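Local atomic coordinates of putative secreted cellulose-binding protein (Streptomyces coelicolor, PDB entry 4OY6), a protein that probably binds cellulose and cleaves its chains oxidatively at a copper site, as a bacterial lytic polysaccharide monooxygenase of family AA10. Residues A[1-4]-A[8-11]; A[120-123]-A[128-131]. One frame throughout, in Å; residues are numbered along the deposited sequence. Where two conformers were deposited one is given.

The chain starts at the copper site with His1, runs along strand 2-6 and bends into helix 10-18; contact 1 closes that short connection, fastening the first strand to the start of the helix. Much later, after strand 110-118, the chain enters the loop that leads to strand 134-139, and contact 2 closes this loop on itself through Phe122. The two closures follow one another without nesting or crossing, and their centres lie about 20 Å apart. They still meet at one point: Arg10 NH2 of contact 1 packs against Leu129 CD1 of contact 2, 4.3 Å away, so the Arg10 side chain reaches from the first turn of helix 10-18 to the loop between strands 110-118 and 134-139.

Contact 1: residues A[1-4]-A[8-11]; sequences HGSV and ASRN. With CU (copper (II) ion), chain B.
Ser3 and Ser9 meet hydroxyl to hydroxyl, OG to OG at 2.9 Å, in a hydrogen bond that either could donate. The dense part lies here and one residue further on, where Ser9 N gives its proton to Val4 O (2.9 Å, 160° at the hydrogen), arriving above the carbonyl plane. Val4 CB and Ser9 CB approach to 4.5 Å, and the Val4 side chain continues into the core against Leu179, Val100 and Thr166. Ser9 is the N-cap of helix 10-18. With chi1 at 65°, its OG sits between its own backbone N and carbonyl carbon, where it reaches both Ser3 and Tyr12 N.

Toward Asn11 the fit is looser, and a water bridges the two side chains, 2.6 Å from Ser3 OG and 2.8 Å from Asn11 OD1, to which it probably donates, while Asn11 ND2 is held by Ala44 O. At the other end His1 leaves the contact altogether: its N and ND1 bind the copper ion at 2.2 and 1.9 Å, and His108 supplies another nitrogen, making the histidine brace of the lytic polysaccharide monooxygenases.

Hydroxyls, a backbone carbonyl and a water thus pair buried polar atoms with one another, so the first strand that leads away from the copper is joined to the first helix by hydrogen bonds more than by apolar packing.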
ATOM      1  N   HIS A   1      -6.905   4.732 -12.436  1.00 11.98           N
ATOM      2  CA  HIS A   1      -6.607   4.769 -10.973  1.00 10.10           C
ATOM      3  C   HIS A   1      -6.945   3.431 -10.345  1.00  9.61           C
ATOM      4  O   HIS A   1      -7.861   2.748 -10.804  1.00 12.23           O
ATOM      5  CB  HIS A   1      -7.389   5.896 -10.315  1.00  9.37           C
ATOM      6  CG  HIS A   1      -6.816   7.252 -10.568  1.00  9.55           C
ATOM      7  ND1 HIS A   1      -6.603   7.752 -11.831  1.00 10.95           N
ATOM      8  CD2 HIS A   1      -6.362   8.188  -9.708  1.00 10.40           C
ATOM      9  CE1 HIS A   1      -6.081   8.958 -11.733  1.00 11.25           C
ATOM     10  NE2 HIS A   1      -5.918   9.245 -10.458  1.00 11.52           N
ATOM     11  N   GLY A   2      -6.224   3.060  -9.308  1.00  9.76           N
ATOM     12  CA  GLY A   2      -6.458   1.768  -8.677  1.00  9.93           C
ATOM     13  C   GLY A   2      -5.630   1.603  -7.423  1.00  8.07           C
ATOM     14  O   GLY A   2      -5.094   2.555  -6.885  1.00  9.31           O
ATOM     15  N   SER A   3      -5.502   0.350  -6.995  1.00  8.02           N
ATOM     16  CA  SER A   3      -4.767   0.003  -5.788  1.00  8.29           C
ATOM     17  C   SER A   3      -4.350  -1.452  -5.838  1.00  7.12           C
ATOM     18  O   SER A   3      -4.747  -2.195  -6.734  1.00  8.17           O
ATOM     19  CB  SER A   3      -5.607   0.242  -4.521  1.00  8.78           C
ATOM     20  OG  SER A   3      -4.800   0.223  -3.369  1.00  8.74           O
ATOM     21  N   VAL A   4      -3.552  -1.856  -4.855  1.00  7.44           N
ATOM     22  CA  VAL A   4      -3.266  -3.258  -4.620  1.00  7.38           C
ATOM     23  C   VAL A   4      -4.431  -3.842  -3.848  1.00  6.50           C
ATOM     24  O   VAL A   4      -4.752  -3.394  -2.742  1.00  7.86           O
ATOM     25  CB  VAL A   4      -1.956  -3.473  -3.869  1.00  7.45           C
ATOM     26  CG1 VAL A   4      -1.806  -4.944  -3.525  1.00  7.66           C
ATOM     27  CG2 VAL A   4      -0.771  -2.997  -4.703  1.00  7.80           C
ATOM     28  N   ALA A   8      -4.368  -6.947   0.202  1.00  6.99           N
ATOM     29  CA  ALA A   8      -5.001  -5.638   0.195  1.00  7.07           C
ATOM     30  C   ALA A   8      -4.114  -4.559   0.783  1.00  6.55           C
ATOM     31  O   ALA A   8      -3.507  -4.750   1.857  1.00  7.40           O
ATOM     32  CB  ALA A   8      -6.292  -5.683   0.969  1.00  8.78           C
ATOM     33  N   SER A   9      -4.082  -3.406   0.124  1.00  6.83           N
ATOM     34  CA  SER A   9      -3.432  -2.225   0.679  1.00  6.40           C
ATOM     35  C   SER A   9      -4.161  -1.754   1.939  1.00  6.64           C
ATOM     36  O   SER A   9      -5.258  -2.202   2.255  1.00  7.02           O
ATOM     37  CB  SER A   9      -3.412  -1.110  -0.357  1.00  6.38           C
ATOM     38  OG  SER A   9      -4.743  -0.694  -0.649  1.00  7.56           O
ATOM     39  N   ARG A  10      -3.552  -0.838   2.662  1.00  6.03           N
ATOM     40  CA  ARG A  10      -4.128  -0.417   3.937  1.00  6.53           C
ATOM     41  C   ARG A  10      -5.541   0.140   3.766  1.00  6.32           C
ATOM     42  O   ARG A  10      -6.479  -0.221   4.468  1.00  7.17           O
ATOM     43  CB  ARG A  10      -3.231   0.582   4.664  1.00  6.72           C
ATOM     44  CG  ARG A  10      -2.004  -0.073   5.277  1.00  7.22           C
ATOM     45  CD  ARG A  10      -1.151   0.867   6.105  1.00  6.86           C
ATOM     46  NE  ARG A  10      -0.123   0.096   6.767  1.00  7.22           N
ATOM     47  CZ  ARG A  10       0.861   0.588   7.505  1.00  7.20           C
ATOM     48  NH1 ARG A  10       0.990   1.884   7.674  1.00  7.62           N
ATOM     49  NH2 ARG A  10       1.725  -0.251   8.063  1.00  8.29           N
ATOM     50  N   ASN A  11      -5.691   1.073   2.833  1.00  6.77           N
ATOM     51  CA  ASN A  11      -6.980   1.726   2.658  1.00  6.52           C
ATOM     52  C   ASN A  11      -7.954   0.857   1.886  1.00  6.78           C
ATOM     53  O   ASN A  11      -9.150   0.842   2.207  1.00  7.88           O
ATOM     54  CB  ASN A  11      -6.861   3.149   2.105  1.00  6.98           C
ATOM     55  CG  ASN A  11      -6.350   3.232   0.689  1.00  7.29           C
ATOM     56  OD1 ASN A  11      -5.485   2.479   0.267  1.00  8.86           O
ATOM     57  ND2 ASN A  11      -6.844   4.193  -0.015  1.00 10.65           N
TER
HETATM   58 CU    CU B 301      -6.299   6.605 -13.374  0.95 12.26          CU
HETATM   59  O   HOH W   1      -4.711   2.649  -2.368  1.00 15.29           O

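Contact 2: residues A[120-123]-A[128-131]; sequences QGFD and ALTW
The ring of Phe122 reaches across the loop and ends against the backbone of Ala128 and Leu129, and it supplies more of the buried surface than any other residue here. Its CG stands anti to the backbone N (chi1 177°), which extends the ring across to the facing segment even though the CA atoms of Phe122 and Leu129 are 8.8 Å apart.

Ala128 contributes its carbonyl group and not its methyl, which points away. The oxygen lies at the ring edge, near the ring plane, with Phe122 CE1 3.4 Å from Ala128 O. The carbonyl carbon is at the same edge, so the C-H rim of the ring, slightly positive, faces the negative end of the carbonyl; any attraction is likely to be modest, and no hydrogen bond links the two segments.

Leu129 adds the apolar half. Its CD1 comes to 4.1 Å from Phe122 CE2, the two side chains crossing at about a right angle, while Phe122 CZ approaches Leu129 CA obliquely at 3.9 Å. Beyond the ring, Leu129 also packs on Val163 of strand 161-170, and its backbone is hydrogen-bonded to Gly67. An alanine in place of Phe122 would remove the whole ring, and would probably open a gap beside Leu129 CD1 and strip the Ala128 carbonyl of its aromatic neighbour.

At the end of 120-123, the carboxylate of Asp123 is hydrogen-bonded to Ala125 N and Thr126 OG1 of the intervening bend, and its backbone N to Gln127 OE1. The result is an irregular loop with the Phe122 ring packed between its two limbs, joining antiparallel strands 110-118 and 134-139 of the immunoglobulin-like β-sandwich that forms the core of AA10 enzymes.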
ATOM      1  N   GLN A 120      13.566  -7.949   7.774  1.00 11.20           N
ATOM      2  CA  GLN A 120      13.479  -8.737   9.008  0.70 12.38           C
ATOM      3  C   GLN A 120      14.039  -7.904  10.141  1.00 11.35           C
ATOM      4  O   GLN A 120      15.090  -7.276   9.999  1.00 15.29           O
ATOM      5  CB  GLN A 120      14.340  -9.995   8.955  0.70 15.27           C
ATOM      6  CG  GLN A 120      13.827 -11.136   8.110  0.70 13.80           C
ATOM      7  CD  GLN A 120      12.607 -11.821   8.719  0.70 12.90           C
ATOM      8  OE1 GLN A 120      11.485 -11.495   8.373  0.70 10.21           O
ATOM      9  NE2 GLN A 120      12.828 -12.803   9.589  0.70 14.89           N
ATOM     10  N   GLY A 121      13.364  -7.912  11.266  1.00 13.63           N
ATOM     11  CA  GLY A 121      13.802  -7.141  12.431  1.00 15.23           C
ATOM     12  C   GLY A 121      13.059  -5.830  12.601  1.00 16.24           C
ATOM     13  O   GLY A 121      13.017  -5.281  13.692  1.00 22.52           O
ATOM     14  N   PHE A 122      12.477  -5.322  11.513  1.00 12.15           N
ATOM     15  CA  PHE A 122      11.632  -4.144  11.572  1.00 11.79           C
ATOM     16  C   PHE A 122      10.238  -4.539  12.039  1.00 10.87           C
ATOM     17  O   PHE A 122       9.670  -5.494  11.528  1.00 11.79           O
ATOM     18  CB  PHE A 122      11.556  -3.497  10.191  1.00 11.66           C
ATOM     19  CG  PHE A 122      10.639  -2.298  10.137  1.00 11.21           C
ATOM     20  CD1 PHE A 122      11.090  -1.050  10.546  1.00 12.75           C
ATOM     21  CD2 PHE A 122       9.327  -2.427   9.695  1.00 10.84           C
ATOM     22  CE1 PHE A 122      10.257   0.051  10.480  1.00 13.73           C
ATOM     23  CE2 PHE A 122       8.489  -1.329   9.641  1.00 10.73           C
ATOM     24  CZ  PHE A 122       8.948  -0.100  10.044  1.00 11.65           C
ATOM     25  N   ASP A 123       9.697  -3.790  12.998  1.00 11.30           N
ATOM     26  CA  ASP A 123       8.376  -4.065  13.558  1.00 10.93           C
ATOM     27  C   ASP A 123       7.390  -2.980  13.125  1.00  9.96           C
ATOM     28  O   ASP A 123       7.341  -1.910  13.728  1.00 10.48           O
ATOM     29  CB  ASP A 123       8.445  -4.096  15.069  1.00 12.21           C
ATOM     30  CG  ASP A 123       7.090  -4.333  15.704  1.00 14.77           C
ATOM     31  OD1 ASP A 123       6.132  -4.695  14.971  1.00 13.78           O
ATOM     32  OD2 ASP A 123       6.995  -4.148  16.940  1.00 20.06           O
ATOM     33  N   ALA A 128       7.825   3.514  12.627  1.00 11.90           N
ATOM     34  CA  ALA A 128       7.427   4.187  11.395  1.00 11.07           C
ATOM     35  C   ALA A 128       8.206   3.619  10.203  1.00 10.17           C
ATOM     36  O   ALA A 128       9.399   3.296  10.316  1.00 11.68           O
ATOM     37  CB  ALA A 128       7.710   5.671  11.511  1.00 12.50           C
ATOM     38  N   LEU A 129       7.534   3.469   9.071  1.00  9.86           N
ATOM     39  CA  LEU A 129       8.204   3.041   7.851  1.00 10.16           C
ATOM     40  C   LEU A 129       9.156   4.127   7.337  1.00 11.60           C
ATOM     41  O   LEU A 129       8.809   5.305   7.285  1.00 12.96           O
ATOM     42  CB  LEU A 129       7.203   2.731   6.759  1.00 14.02           C
ATOM     43  CG  LEU A 129       6.805   1.300   6.539  1.00 21.93           C
ATOM     44  CD1 LEU A 129       5.775   0.989   7.609  1.00 26.85           C
ATOM     45  CD2 LEU A 129       6.263   1.164   5.108  1.00 20.28           C
ATOM     46  N   THR A 130      10.343   3.683   6.942  1.00 11.48           N
ATOM     47  CA  THR A 130      11.360   4.532   6.326  1.00 12.21           C
ATOM     48  C   THR A 130      11.907   3.783   5.116  1.00 11.17           C
ATOM     49  O   THR A 130      11.822   2.563   5.038  1.00 11.74           O
ATOM     50  CB  THR A 130      12.520   4.848   7.281  1.00 14.19           C
ATOM     51  OG1 THR A 130      13.276   3.652   7.485  1.00 17.28           O
ATOM     52  CG2 THR A 130      11.988   5.419   8.610  1.00 15.36           C
ATOM     53  N   TRP A 131      12.511   4.527   4.201  1.00 11.69           N
ATOM     54  CA  TRP A 131      13.126   3.913   3.034  1.00 11.79           C
ATOM     55  C   TRP A 131      14.266   2.971   3.438  1.00 12.13           C
ATOM     56  O   TRP A 131      14.477   1.933   2.810  1.00 13.49           O
ATOM     57  CB  TRP A 131      13.627   4.976   2.076  1.00 12.82           C
ATOM     58  CG  TRP A 131      12.527   5.696   1.351  1.00 11.56           C
ATOM     59  CD1 TRP A 131      11.981   6.918   1.667  1.00 12.96           C
ATOM     60  CD2 TRP A 131      11.831   5.245   0.184  1.00 11.11           C
ATOM     61  NE1 TRP A 131      11.014   7.252   0.764  1.00 12.94           N
ATOM     62  CE2 TRP A 131      10.899   6.246  -0.159  1.00 11.33           C
ATOM     63  CE3 TRP A 131      11.918   4.113  -0.622  1.00 12.76           C
ATOM     64  CZ2 TRP A 131      10.073   6.142  -1.282  1.00 12.64           C
ATOM     65  CZ3 TRP A 131      11.073   4.004  -1.732  1.00 13.42           C
ATOM     66  CH2 TRP A 131      10.178   5.014  -2.048  1.00 12.89           C
TER